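Local atomic coordinates of synaptonemal complex protein 2 (Mus musculus, PDB entry 5IWZ), a protein that is a major component of the axial and lateral elements of synaptonemal complexes in meiotic prophase, needed for normal chromosome synapsis and for insertion of SYCP3. Residues D246-A251 with N269-I274; R280-P285 with F311-H316; L287-G292 with L373-D378; R349-L354 with F377-E382. One frame throughout, in Å; residues are numbered along the deposited sequence.

Contact 1: D246-A251 with N269-I274; sequences DFIANA and NLVNGI
Ile274 lies over one face of the Phe247 ring. Its CG1 stands 3.8 Å from the ring centroid, 26° off the ring normal, which makes a CH-pi contact. The atom is offset toward the rim, and its closest ring carbon is Phe247 CD1. The ring comes across because Phe247 CG is anti to the backbone N (chi1 180°), which swings it toward helix 260-274. The two side chains approach from opposite directions. At the ring edge, near its plane, lies the carbonyl oxygen of Leu270, 3.8 Å from Phe247 CE1.

Ile248 fills the more buried side. Its CG2 meets Val271 CG2 at 3.7 Å, and the two side chains cross at about a right angle. The other branch of Ile248 turns to Ile274: CG1 is 3.7 Å from Ile274 CG2. An alanine at Ile248 would remove both branches and is likely to leave a gap between Val271 and Ile274. Ala251 CB touches Leu270 CD1 at 3.9 Å on the next turn.

The segments 246-251 and 269-274 run almost antiparallel, at 174°, with axes 9.8 Å apart. Phe243 and Met245, in the loop before helix 246-253, pack on Ile248 and Ile274, respectively. The contact joins two consecutive helices of the helical part of the chain. Its chemistry is apolar: close packing probably holds the helices here, with Ile248 and Val271 buried and Phe247, Leu270 and Ile274 more exposed.

Contact 2: R280-P285 with F311-H316; sequences RVYTFP and FNLGSH
Arg280 lays one face of its guanidinium over the side chain of Leu313. Leu313 CB sits beneath the centre of the group, 4.0 Å from Arg280 CZ. The arginine chain is bent at chi2 (-70°) and chi3 (-66°), and this fold brings the flat group back over the leucine. The backbones meet at the same place, where Leu313 N donates to Arg280 O at 2.9 Å.

Leu313 also reaches Tyr282. Its CD2 lies at the edge of the tyrosine ring, in plane, 3.9 Å from Tyr282 CE2.

The pairing is antiparallel. Tyr282 and Phe311 form a hydrogen-bonded pair, with Tyr282 N on Phe311 O and Phe311 N on Tyr282 O. Val281 and Asn312 form the next, non-hydrogen-bonded pair. Strand 281-285 is an outermost strand, within this chain, of a four-stranded antiparallel sheet in the Spt16M-like domain, which belongs to the PH clan. After Asn312 the second strand ends and the chain turns away.

On the face with Tyr282, the edge of Phe284 points toward the face of Phe311 in an offset edge-to-face pair. The centroids are 5.5 Å apart and the planes stand at 72°. Phe284 CD2 comes to 3.5 Å from Phe311 CE2. Val386 of helix 383-390 packs on Tyr282, Phe284 and Phe311 here.

On the other face, Val281 and Asn312 lie side by side, pointing the same way. Both methyls of Val281 approach Asn312 OD1, with CG1 at 3.8 Å. That oxygen accepts from the backbone N of Tyr216, which ties the sheet to the helical part of the chain.

Contact 3: L287-G292 with L373-D378; sequences LSAFLG and LLFYFD
Ala289 CB packs against the ring of Phe375, 3.9 Å from its CD1. Next along the same buried face, Leu291 CD1 meets Leu373 CD2 at 4.0 Å. Different turns at CB bring these two methyls together. Phe375 also makes an edge-to-face pair with Phe320, and it touches Ile309 of strand 308-312. This face therefore looks onto the other sheet.

The two strands run antiparallel, with axes 4.6 Å apart and directions at 169°. They are neighbours in the second sheet of the Spt16M-like domain, where strand 372-378 lies between strands 288-291 and 352-359. Two antiparallel sheets packed on each other, with a helix following the last strand, agree with the PH-like fold of this family.

The opposite face carries Ser288, Phe290, Leu374 and Tyr376 and is partly exposed. Phe290 CB lies beside Leu374 CB. The Phe290 and Tyr376 rings meet obliquely, their planes at 80°, with Phe290 CD2 3.9 Å from Tyr376 CE1. Ser288 OG sits 3.5 Å from Tyr376 CD1. Were Tyr376 an alanine, the Phe290 ring would probably lose its neighbour and be freer to turn, and Ser288 OG would lose the ring beside it.

Backbone bonds complete the pairing. Phe290 N donates to Leu374 O and Leu374 N to Phe290 O, both at 2.8 Å. Tyr376 N donates to Ser288 O in a nearly straight bond (173°). At the exposed end, Leu287 N donates to Tyr376 O at 2.7 Å, and Leu287 CD1 rests against the backbone of Phe377.

Contact 4: R349-L354 with F377-E382; sequences RESKKL and FDESLE
Lys353 reaches along the loop after strand 372-378 and gives its ammonium to two backbone carbonyls. Its NZ is 2.6 Å from Leu381 O and 2.8 Å from Glu379 O. Each bond leaves the plane of its carbonyl, tilted by about 30°. Extended beyond CG, the lysine chain passes with CD and CE alongside the same two oxygens. The two carbonyls would probably stabilise the positive charge.

Lys353 and Phe377 are a hydrogen-bonded antiparallel pair. Lys353 N donates to Phe377 O in a nearly straight bond (174°), and Phe377 N returns one to Lys353 O.

With Glu379 CG between the backbone N and the carbonyl carbon (chi1 40°), the extended chain reaches over the backbone of Ser351. Ser351 OG gives Glu379 OE1 a weak bond of 3.3 Å.

Asp378 shapes the loop that carries the two carbonyls. Its OD2 accepts from Ser380 N at 2.9 Å and from Ser380 OG at 2.6 Å. The first donor comes from above the carboxylate plane, the second nearly along the C-O axis.

The bond from Ser380 N makes an Asx turn at Asp378, within a type I turn to Leu381. It leads toward helix 383-390, beside the type I' hairpin turn Arg349 to Lys352.

In the fold
Contact 1 belongs to the helical part of the chain, and contacts 2, 3 and 4 to the Spt16M-like domain. Contacts 1 and 2 meet where helix 260-274 passes into strand 281-285: Asn272 and Asn269 pack on Val281 and Thr283. Contact 2 lies in the four-stranded sheet, while contacts 3 and 4 share strand 372-378 of the five-stranded one. Phe377 bridges the sheets, touching Phe284 and Phe311. Contacts 1 to 3 are partly buried; contact 4 is at the surface. Contact 1 relies on apolar packing between helices. Contacts 2 and 3 combine strand bonds with aromatic and aliphatic packing. Contact 4 replaces much of that packing with a lysine held by loop carbonyls.

Contact 1: D246-A251 with N269-I274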
loop_
_atom_site.group_PDB
_atom_site.type_symbol
_atom_site.label_atom_id
_atom_site.label_comp_id
_atom_site.label_asym_id
_atom_site.label_seq_id
_atom_site.Cartn_x
_atom_site.Cartn_y
_atom_site.Cartn_z
ATOM N N ASP A 246 25.760 -4.161 -14.918
ATOM C CA ASP A 246 25.808 -3.105 -15.932
ATOM C C ASP A 246 24.537 -3.080 -16.776
ATOM O O ASP A 246 23.961 -2.009 -17.016
ATOM C CB ASP A 246 27.039 -3.284 -16.819
ATOM C CG ASP A 246 28.328 -2.911 -16.107
ATOM O OD1 ASP A 246 29.387 -2.877 -16.770
ATOM O OD2 ASP A 246 28.278 -2.651 -14.886
ATOM N N PHE A 247 24.082 -4.256 -17.225
ATOM C CA PHE A 247 22.844 -4.356 -17.992
ATOM C C PHE A 247 21.690 -3.641 -17.297
ATOM O O PHE A 247 20.915 -2.925 -17.940
ATOM C CB PHE A 247 22.508 -5.834 -18.218
ATOM C CG PHE A 247 21.245 -6.068 -18.998
ATOM C CD1 PHE A 247 20.014 -6.155 -18.349
ATOM C CD2 PHE A 247 21.288 -6.240 -20.377
ATOM C CE1 PHE A 247 18.846 -6.383 -19.061
ATOM C CE2 PHE A 247 20.127 -6.470 -21.099
ATOM C CZ PHE A 247 18.902 -6.544 -20.438
ATOM N N ILE A 248 21.572 -3.803 -15.979
ATOM C CA ILE A 248 20.451 -3.224 -15.243
ATOM C C ILE A 248 20.651 -1.724 -15.031
ATOM O O ILE A 248 19.722 -0.928 -15.202
ATOM C CB ILE A 248 20.250 -3.972 -13.908
ATOM C CG1 ILE A 248 19.749 -5.405 -14.178
ATOM C CG2 ILE A 248 19.313 -3.190 -12.979
ATOM C CD1 ILE A 248 19.689 -6.300 -12.945
ATOM N N ALA A 249 21.863 -1.316 -14.651
ATOM C CA ALA A 249 22.156 0.110 -14.510
ATOM C C ALA A 249 21.890 0.869 -15.809
ATOM O O ALA A 249 21.343 1.979 -15.778
ATOM C CB ALA A 249 23.605 0.307 -14.064
ATOM N N ASN A 250 22.273 0.285 -16.959
ATOM C CA ASN A 250 22.009 0.902 -18.263
ATOM C C ASN A 250 20.510 1.088 -18.504
ATOM O O ASN A 250 20.064 2.161 -18.930
ATOM C CB ASN A 250 22.602 0.051 -19.403
ATOM C CG ASN A 250 24.122 0.009 -19.402
ATOM O OD1 ASN A 250 24.787 0.772 -18.695
ATOM N ND2 ASN A 250 24.685 -0.890 -20.217
ATOM N N ALA A 251 19.716 0.038 -18.284
ATOM C CA ALA A 251 18.272 0.164 -18.493
ATOM C C ALA A 251 17.660 1.223 -17.576
ATOM O O ALA A 251 16.793 1.998 -18.003
ATOM C CB ALA A 251 17.580 -1.184 -18.281
ATOM N N ASN A 269 10.543 -5.240 -17.042
ATOM C CA ASN A 269 10.603 -6.448 -17.863
ATOM C C ASN A 269 12.047 -6.819 -18.196
ATOM O O ASN A 269 12.420 -8.002 -18.135
ATOM C CB ASN A 269 9.767 -6.277 -19.144
ATOM C CG ASN A 269 8.288 -6.563 -18.917
ATOM O OD1 ASN A 269 7.846 -6.702 -17.780
ATOM N ND2 ASN A 269 7.518 -6.661 -20.005
ATOM N N LEU A 270 12.883 -5.824 -18.516
ATOM C CA LEU A 270 14.313 -6.080 -18.713
ATOM C C LEU A 270 14.970 -6.633 -17.449
ATOM O O LEU A 270 15.681 -7.644 -17.494
ATOM C CB LEU A 270 15.028 -4.802 -19.150
ATOM C CG LEU A 270 14.736 -4.365 -20.580
ATOM C CD1 LEU A 270 15.568 -3.155 -20.959
ATOM C CD2 LEU A 270 15.000 -5.529 -21.514
ATOM N N VAL A 271 14.761 -5.967 -16.311
ATOM C CA VAL A 271 15.407 -6.397 -15.073
ATOM C C VAL A 271 15.003 -7.824 -14.726
ATOM O O VAL A 271 15.856 -8.690 -14.500
ATOM C CB VAL A 271 15.074 -5.428 -13.928
ATOM C CG1 VAL A 271 15.266 -6.110 -12.591
ATOM C CG2 VAL A 271 15.950 -4.208 -14.028
ATOM N N ASN A 272 13.694 -8.090 -14.680
ATOM C CA ASN A 272 13.252 -9.423 -14.295
ATOM C C ASN A 272 13.670 -10.455 -15.333
ATOM O O ASN A 272 13.920 -11.615 -14.986
ATOM C CB ASN A 272 11.737 -9.433 -14.081
ATOM C CG ASN A 272 11.317 -8.591 -12.873
ATOM O OD1 ASN A 272 12.016 -8.558 -11.844
ATOM N ND2 ASN A 272 10.196 -7.884 -13.003
ATOM N N GLY A 273 13.770 -10.048 -16.600
ATOM C CA GLY A 273 14.250 -10.968 -17.613
ATOM C C GLY A 273 15.707 -11.328 -17.408
ATOM O O GLY A 273 16.071 -12.506 -17.403
ATOM N N ILE A 274 16.557 -10.319 -17.192
ATOM C CA ILE A 274 17.994 -10.579 -17.106
ATOM C C ILE A 274 18.335 -11.386 -15.857
ATOM O O ILE A 274 19.348 -12.092 -15.825
ATOM C CB ILE A 274 18.794 -9.260 -17.156
ATOM C CG1 ILE A 274 20.216 -9.522 -17.657
ATOM C CG2 ILE A 274 18.895 -8.633 -15.778
ATOM C CD1 ILE A 274 20.280 -10.406 -18.887
#

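Contact 2: R280-P285 with F311-H316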
loop_
_atom_site.group_PDB
_atom_site.type_symbol
_atom_site.label_atom_id
_atom_site.label_comp_id
_atom_site.label_asym_id
_atom_site.label_seq_id
_atom_site.Cartn_x
_atom_site.Cartn_y
_atom_site.Cartn_z
ATOM N N ARG A 280 12.270 -12.824 -9.223
ATOM C CA ARG A 280 11.158 -13.094 -8.334
ATOM C C ARG A 280 9.838 -12.567 -8.877
ATOM O O ARG A 280 8.818 -12.634 -8.172
ATOM C CB ARG A 280 11.454 -12.503 -6.946
ATOM C CG ARG A 280 12.749 -12.980 -6.323
ATOM C CD ARG A 280 12.697 -14.431 -5.893
ATOM N NE ARG A 280 11.752 -14.634 -4.796
ATOM C CZ ARG A 280 11.295 -15.825 -4.422
ATOM N NH1 ARG A 280 11.697 -16.916 -5.062
ATOM N NH2 ARG A 280 10.430 -15.925 -3.422
ATOM N N VAL A 281 9.834 -12.037 -10.102
ATOM C CA VAL A 281 8.622 -11.655 -10.819
ATOM C C VAL A 281 8.730 -12.227 -12.230
ATOM O O VAL A 281 9.664 -11.888 -12.962
ATOM C CB VAL A 281 8.431 -10.132 -10.875
ATOM C CG1 VAL A 281 7.222 -9.789 -11.719
ATOM C CG2 VAL A 281 8.272 -9.554 -9.468
ATOM N N TYR A 282 7.776 -13.081 -12.608
ATOM C CA TYR A 282 7.669 -13.625 -13.950
ATOM C C TYR A 282 6.541 -12.908 -14.664
ATOM O O TYR A 282 5.384 -12.971 -14.225
ATOM C CB TYR A 282 7.400 -15.129 -13.917
ATOM C CG TYR A 282 8.643 -15.962 -13.759
ATOM C CD1 TYR A 282 9.308 -16.478 -14.868
ATOM C CD2 TYR A 282 9.156 -16.229 -12.503
ATOM C CE1 TYR A 282 10.462 -17.240 -14.722
ATOM C CE2 TYR A 282 10.307 -16.985 -12.347
ATOM C CZ TYR A 282 10.957 -17.485 -13.460
ATOM O OH TYR A 282 12.098 -18.240 -13.289
ATOM N N THR A 283 6.872 -12.241 -15.764
ATOM C CA THR A 283 5.902 -11.507 -16.570
ATOM C C THR A 283 5.704 -12.203 -17.918
ATOM O O THR A 283 6.657 -12.357 -18.679
ATOM C CB THR A 283 6.375 -10.071 -16.767
ATOM O OG1 THR A 283 6.399 -9.413 -15.494
ATOM C CG2 THR A 283 5.451 -9.336 -17.701
ATOM N N PHE A 284 4.451 -12.633 -18.212
ATOM C CA PHE A 284 4.150 -13.277 -19.486
ATOM C C PHE A 284 3.191 -12.426 -20.303
ATOM O O PHE A 284 2.251 -11.849 -19.743
ATOM C CB PHE A 284 3.503 -14.667 -19.299
ATOM C CG PHE A 284 4.425 -15.700 -18.709
ATOM C CD1 PHE A 284 5.585 -16.063 -19.355
ATOM C CD2 PHE A 284 4.118 -16.312 -17.505
ATOM C CE1 PHE A 284 6.432 -17.016 -18.816
ATOM C CE2 PHE A 284 4.961 -17.268 -16.959
ATOM C CZ PHE A 284 6.120 -17.617 -17.620
ATOM N N PRO A 285 3.359 -12.366 -21.624
ATOM C CA PRO A 285 2.296 -11.813 -22.459
ATOM C C PRO A 285 1.118 -12.765 -22.481
ATOM O O PRO A 285 1.265 -13.987 -22.388
ATOM C CB PRO A 285 2.953 -11.684 -23.840
ATOM C CG PRO A 285 3.990 -12.755 -23.860
ATOM C CD PRO A 285 4.470 -12.912 -22.427
ATOM N N PHE A 311 3.436 -12.590 -12.421
ATOM C CA PHE A 311 3.409 -13.682 -11.457
ATOM C C PHE A 311 4.417 -13.333 -10.375
ATOM O O PHE A 311 5.621 -13.321 -10.634
ATOM C CB PHE A 311 3.768 -15.010 -12.125
ATOM C CG PHE A 311 2.722 -15.527 -13.081
ATOM C CD1 PHE A 311 1.911 -16.608 -12.729
ATOM C CD2 PHE A 311 2.567 -14.960 -14.339
ATOM C CE1 PHE A 311 0.950 -17.103 -13.612
ATOM C CE2 PHE A 311 1.616 -15.456 -15.228
ATOM C CZ PHE A 311 0.810 -16.525 -14.871
ATOM N N ASN A 312 3.931 -13.068 -9.164
ATOM C CA ASN A 312 4.734 -12.442 -8.109
ATOM C C ASN A 312 5.140 -13.478 -7.071
ATOM O O ASN A 312 4.343 -13.849 -6.209
ATOM C CB ASN A 312 3.947 -11.302 -7.481
ATOM C CG ASN A 312 3.605 -10.231 -8.496
ATOM O OD1 ASN A 312 4.501 -9.638 -9.122
ATOM N ND2 ASN A 312 2.305 -9.995 -8.695
ATOM N N LEU A 313 6.401 -13.918 -7.138
ATOM C CA LEU A 313 6.865 -15.018 -6.296
ATOM C C LEU A 313 7.070 -14.590 -4.849
ATOM O O LEU A 313 6.997 -15.426 -3.939
ATOM C CB LEU A 313 8.170 -15.590 -6.851
ATOM C CG LEU A 313 8.129 -16.597 -7.997
ATOM C CD1 LEU A 313 7.180 -16.166 -9.125
ATOM C CD2 LEU A 313 9.563 -16.784 -8.528
ATOM N N GLY A 314 7.328 -13.312 -4.606
ATOM C CA GLY A 314 7.471 -12.870 -3.231
ATOM C C GLY A 314 6.136 -12.766 -2.521
ATOM O O GLY A 314 5.990 -13.203 -1.374
ATOM N N SER A 315 5.145 -12.191 -3.189
ATOM C CA SER A 315 3.854 -11.933 -2.579
ATOM C C SER A 315 2.834 -13.023 -2.856
ATOM O O SER A 315 1.720 -12.955 -2.323
ATOM C CB SER A 315 3.321 -10.593 -3.074
ATOM O OG SER A 315 3.306 -10.588 -4.488
ATOM N N HIS A 316 3.174 -14.007 -3.685
ATOM C CA HIS A 316 2.278 -15.120 -4.015
ATOM C C HIS A 316 0.952 -14.601 -4.551
ATOM O O HIS A 316 -0.129 -14.981 -4.101
ATOM C CB HIS A 316 2.086 -16.045 -2.811
ATOM C CG HIS A 316 3.325 -16.806 -2.463
ATOM N ND1 HIS A 316 3.573 -18.074 -2.935
ATOM C CD2 HIS A 316 4.423 -16.448 -1.751
ATOM C CE1 HIS A 316 4.751 -18.482 -2.497
ATOM N NE2 HIS A 316 5.291 -17.512 -1.780
#

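Contact 3: L287-G292 with L373-D378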
loop_
_atom_site.group_PDB
_atom_site.type_symbol
_atom_site.label_atom_id
_atom_site.label_comp_id
_atom_site.label_asym_id
_atom_site.label_seq_id
_atom_site.Cartn_x
_atom_site.Cartn_y
_atom_site.Cartn_z
ATOM N N LEU A 287 -2.842 -13.653 -24.206
ATOM C CA LEU A 287 -3.625 -13.499 -25.428
ATOM C C LEU A 287 -4.974 -12.842 -25.150
ATOM O O LEU A 287 -5.402 -11.964 -25.905
ATOM C CB LEU A 287 -3.831 -14.867 -26.095
ATOM C CG LEU A 287 -2.522 -15.601 -26.411
ATOM C CD1 LEU A 287 -2.790 -17.053 -26.825
ATOM C CD2 LEU A 287 -1.739 -14.850 -27.522
ATOM N N SER A 288 -5.654 -13.270 -24.085
ATOM C CA SER A 288 -6.950 -12.749 -23.661
ATOM C C SER A 288 -7.255 -13.259 -22.254
ATOM O O SER A 288 -6.805 -14.341 -21.856
ATOM C CB SER A 288 -8.073 -13.157 -24.628
ATOM O OG SER A 288 -8.156 -14.562 -24.730
ATOM N N ALA A 289 -8.017 -12.465 -21.503
ATOM C CA ALA A 289 -8.389 -12.803 -20.138
ATOM C C ALA A 289 -9.888 -12.639 -19.982
ATOM O O ALA A 289 -10.489 -11.779 -20.630
ATOM C CB ALA A 289 -7.651 -11.928 -19.119
ATOM N N PHE A 290 -10.485 -13.496 -19.135
ATOM C CA PHE A 290 -11.924 -13.552 -18.882
ATOM C C PHE A 290 -12.222 -13.663 -17.387
ATOM O O PHE A 290 -11.559 -14.412 -16.664
ATOM C CB PHE A 290 -12.579 -14.749 -19.594
ATOM C CG PHE A 290 -12.592 -14.618 -21.087
ATOM C CD1 PHE A 290 -13.744 -14.229 -21.749
ATOM C CD2 PHE A 290 -11.436 -14.837 -21.831
ATOM C CE1 PHE A 290 -13.751 -14.082 -23.132
ATOM C CE2 PHE A 290 -11.438 -14.692 -23.217
ATOM C CZ PHE A 290 -12.595 -14.317 -23.867
ATOM N N LEU A 291 -13.233 -12.920 -16.934
ATOM C CA LEU A 291 -13.867 -13.126 -15.629
ATOM C C LEU A 291 -15.215 -13.787 -15.881
ATOM O O LEU A 291 -16.133 -13.139 -16.387
ATOM C CB LEU A 291 -14.039 -11.805 -14.885
ATOM C CG LEU A 291 -14.849 -11.903 -13.596
ATOM C CD1 LEU A 291 -14.132 -12.852 -12.649
ATOM C CD2 LEU A 291 -14.979 -10.528 -12.951
ATOM N N GLY A 292 -15.342 -15.067 -15.530
ATOM C CA GLY A 292 -16.545 -15.785 -15.922
ATOM C C GLY A 292 -16.617 -15.825 -17.441
ATOM O O GLY A 292 -15.676 -16.260 -18.118
ATOM N N LEU A 373 -11.377 -16.877 -13.156
ATOM C CA LEU A 373 -10.570 -16.063 -14.048
ATOM C C LEU A 373 -9.859 -16.986 -15.024
ATOM O O LEU A 373 -9.243 -17.972 -14.605
ATOM C CB LEU A 373 -9.548 -15.239 -13.260
ATOM C CG LEU A 373 -10.091 -13.996 -12.561
ATOM C CD1 LEU A 373 -9.107 -13.569 -11.477
ATOM C CD2 LEU A 373 -10.289 -12.876 -13.579
ATOM N N LEU A 374 -9.945 -16.663 -16.312
ATOM C CA LEU A 374 -9.344 -17.445 -17.384
ATOM C C LEU A 374 -8.297 -16.598 -18.092
ATOM O O LEU A 374 -8.567 -15.453 -18.467
ATOM C CB LEU A 374 -10.402 -17.907 -18.397
ATOM C CG LEU A 374 -11.307 -19.099 -18.082
ATOM C CD1 LEU A 374 -12.190 -18.893 -16.823
ATOM C CD2 LEU A 374 -12.169 -19.389 -19.301
ATOM N N PHE A 375 -7.101 -17.151 -18.254
ATOM C CA PHE A 375 -6.013 -16.496 -18.963
ATOM C C PHE A 375 -5.555 -17.423 -20.081
ATOM O O PHE A 375 -5.207 -18.582 -19.821
ATOM C CB PHE A 375 -4.847 -16.179 -18.019
ATOM C CG PHE A 375 -5.222 -15.314 -16.830
ATOM C CD1 PHE A 375 -5.099 -13.926 -16.896
ATOM C CD2 PHE A 375 -5.695 -15.882 -15.664
ATOM C CE1 PHE A 375 -5.435 -13.127 -15.815
ATOM C CE2 PHE A 375 -6.040 -15.089 -14.566
ATOM C CZ PHE A 375 -5.904 -13.709 -14.645
ATOM N N TYR A 376 -5.573 -16.927 -21.317
ATOM C CA TYR A 376 -5.074 -17.678 -22.469
ATOM C C TYR A 376 -3.669 -17.207 -22.823
ATOM O O TYR A 376 -3.430 -16.005 -22.985
ATOM C CB TYR A 376 -5.995 -17.513 -23.682
ATOM C CG TYR A 376 -7.338 -18.200 -23.549
ATOM C CD1 TYR A 376 -8.418 -17.540 -22.969
ATOM C CD2 TYR A 376 -7.529 -19.499 -24.004
ATOM C CE1 TYR A 376 -9.648 -18.153 -22.838
ATOM C CE2 TYR A 376 -8.765 -20.127 -23.885
ATOM C CZ TYR A 376 -9.816 -19.445 -23.304
ATOM O OH TYR A 376 -11.040 -20.051 -23.175
ATOM N N PHE A 377 -2.747 -18.155 -22.936
ATOM C CA PHE A 377 -1.350 -17.891 -23.229
ATOM C C PHE A 377 -0.906 -18.676 -24.458
ATOM O O PHE A 377 -1.487 -19.705 -24.801
ATOM C CB PHE A 377 -0.450 -18.293 -22.056
ATOM C CG PHE A 377 -0.684 -17.499 -20.798
ATOM C CD1 PHE A 377 -0.074 -16.262 -20.613
ATOM C CD2 PHE A 377 -1.480 -18.009 -19.790
ATOM C CE1 PHE A 377 -0.267 -15.540 -19.434
ATOM C CE2 PHE A 377 -1.685 -17.291 -18.610
ATOM C CZ PHE A 377 -1.087 -16.053 -18.440
ATOM N N ASP A 378 0.143 -18.177 -25.110
ATOM C CA ASP A 378 0.821 -18.952 -26.137
ATOM C C ASP A 378 1.352 -20.260 -25.550
ATOM O O ASP A 378 1.860 -20.296 -24.428
ATOM C CB ASP A 378 1.967 -18.145 -26.732
ATOM C CG ASP A 378 2.653 -18.878 -27.872
ATOM O OD1 ASP A 378 2.121 -18.838 -29.000
ATOM O OD2 ASP A 378 3.703 -19.508 -27.632
#

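Contact 4: R349-L354 with F377-E382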
loop_
_atom_site.group_PDB
_atom_site.type_symbol
_atom_site.label_atom_id
_atom_site.label_comp_id
_atom_site.label_asym_id
_atom_site.label_seq_id
_atom_site.Cartn_x
_atom_site.Cartn_y
_atom_site.Cartn_z
ATOM N N ARG A 349 -5.320 -26.377 -25.562
ATOM C CA ARG A 349 -6.283 -26.665 -26.613
ATOM C C ARG A 349 -6.142 -25.623 -27.714
ATOM O O ARG A 349 -5.949 -24.442 -27.429
ATOM C CB ARG A 349 -7.722 -26.685 -26.073
ATOM N N GLU A 350 -6.244 -26.070 -28.968
ATOM C CA GLU A 350 -6.223 -25.176 -30.125
ATOM C C GLU A 350 -4.998 -24.267 -30.094
ATOM O O GLU A 350 -5.077 -23.071 -30.393
ATOM C CB GLU A 350 -7.517 -24.363 -30.218
ATOM N N SER A 351 -3.856 -24.855 -29.713
ATOM C CA SER A 351 -2.552 -24.189 -29.678
ATOM C C SER A 351 -2.508 -23.033 -28.675
ATOM O O SER A 351 -1.713 -22.101 -28.828
ATOM C CB SER A 351 -2.130 -23.721 -31.077
ATOM O OG SER A 351 -1.803 -24.844 -31.880
ATOM N N LYS A 352 -3.341 -23.102 -27.628
ATOM C CA LYS A 352 -3.353 -22.122 -26.548
ATOM C C LYS A 352 -3.226 -22.842 -25.208
ATOM O O LYS A 352 -3.669 -23.982 -25.054
ATOM C CB LYS A 352 -4.652 -21.271 -26.586
ATOM C CG LYS A 352 -4.793 -20.396 -27.861
ATOM C CD LYS A 352 -6.182 -19.752 -27.955
ATOM C CE LYS A 352 -7.210 -20.713 -28.570
ATOM N NZ LYS A 352 -8.592 -20.127 -28.670
ATOM N N LYS A 353 -2.602 -22.182 -24.242
ATOM C CA LYS A 353 -2.558 -22.678 -22.874
ATOM C C LYS A 353 -3.525 -21.862 -22.021
ATOM O O LYS A 353 -3.366 -20.641 -21.895
ATOM C CB LYS A 353 -1.148 -22.594 -22.297
ATOM C CG LYS A 353 -0.328 -23.836 -22.492
ATOM C CD LYS A 353 0.984 -23.742 -21.750
ATOM C CE LYS A 353 1.904 -24.854 -22.218
ATOM N NZ LYS A 353 3.330 -24.486 -22.018
ATOM N N LEU A 354 -4.498 -22.541 -21.421
ATOM C CA LEU A 354 -5.542 -21.915 -20.623
ATOM C C LEU A 354 -5.249 -22.137 -19.148
ATOM O O LEU A 354 -5.189 -23.282 -18.686
ATOM C CB LEU A 354 -6.914 -22.490 -20.973
ATOM C CG LEU A 354 -8.087 -21.898 -20.198
ATOM C CD1 LEU A 354 -8.069 -20.393 -20.316
ATOM C CD2 LEU A 354 -9.434 -22.473 -20.688
ATOM N N PHE A 377 -2.747 -18.155 -22.936
ATOM C CA PHE A 377 -1.350 -17.891 -23.229
ATOM C C PHE A 377 -0.906 -18.676 -24.458
ATOM O O PHE A 377 -1.487 -19.705 -24.801
ATOM C CB PHE A 377 -0.450 -18.293 -22.056
ATOM C CG PHE A 377 -0.684 -17.499 -20.798
ATOM C CD1 PHE A 377 -0.074 -16.262 -20.613
ATOM C CD2 PHE A 377 -1.480 -18.009 -19.790
ATOM C CE1 PHE A 377 -0.267 -15.540 -19.434
ATOM C CE2 PHE A 377 -1.685 -17.291 -18.610
ATOM C CZ PHE A 377 -1.087 -16.053 -18.440
ATOM N N ASP A 378 0.143 -18.177 -25.110
ATOM C CA ASP A 378 0.821 -18.952 -26.137
ATOM C C ASP A 378 1.352 -20.260 -25.550
ATOM O O ASP A 378 1.860 -20.296 -24.428
ATOM C CB ASP A 378 1.967 -18.145 -26.732
ATOM C CG ASP A 378 2.653 -18.878 -27.872
ATOM O OD1 ASP A 378 2.121 -18.838 -29.000
ATOM O OD2 ASP A 378 3.703 -19.508 -27.632
ATOM N N GLU A 379 1.223 -21.346 -26.318
ATOM C CA GLU A 379 1.563 -22.678 -25.828
ATOM C C GLU A 379 3.048 -22.839 -25.512
ATOM O O GLU A 379 3.405 -23.706 -24.705
ATOM C CB GLU A 379 1.130 -23.722 -26.859
ATOM C CG GLU A 379 1.393 -23.276 -28.279
ATOM C CD GLU A 379 0.971 -24.305 -29.311
ATOM O OE1 GLU A 379 1.062 -23.997 -30.521
ATOM O OE2 GLU A 379 0.539 -25.413 -28.911
ATOM N N SER A 380 3.922 -22.010 -26.092
ATOM C CA SER A 380 5.338 -22.085 -25.740
ATOM C C SER A 380 5.651 -21.525 -24.355
ATOM O O SER A 380 6.778 -21.688 -23.878
ATOM C CB SER A 380 6.193 -21.352 -26.785
ATOM O OG SER A 380 6.062 -19.938 -26.678
ATOM N N LEU A 381 4.704 -20.875 -23.687
ATOM C CA LEU A 381 5.016 -20.253 -22.404
ATOM C C LEU A 381 4.925 -21.271 -21.271
ATOM O O LEU A 381 4.066 -22.155 -21.279
ATOM C CB LEU A 381 4.078 -19.074 -22.148
ATOM C CG LEU A 381 4.257 -17.953 -23.179
ATOM C CD1 LEU A 381 3.213 -16.864 -22.966
ATOM C CD2 LEU A 381 5.673 -17.373 -23.119
ATOM N N GLU A 382 5.820 -21.139 -20.289
ATOM C CA GLU A 382 5.921 -22.091 -19.178
ATOM C C GLU A 382 4.929 -21.772 -18.049
ATOM O O GLU A 382 5.301 -21.491 -16.913
ATOM C CB GLU A 382 7.343 -22.109 -18.632
ATOM C CG GLU A 382 8.384 -22.792 -19.509
ATOM C CD GLU A 382 9.724 -22.955 -18.783
ATOM O OE1 GLU A 382 10.763 -22.592 -19.370
ATOM O OE2 GLU A 382 9.737 -23.434 -17.623
#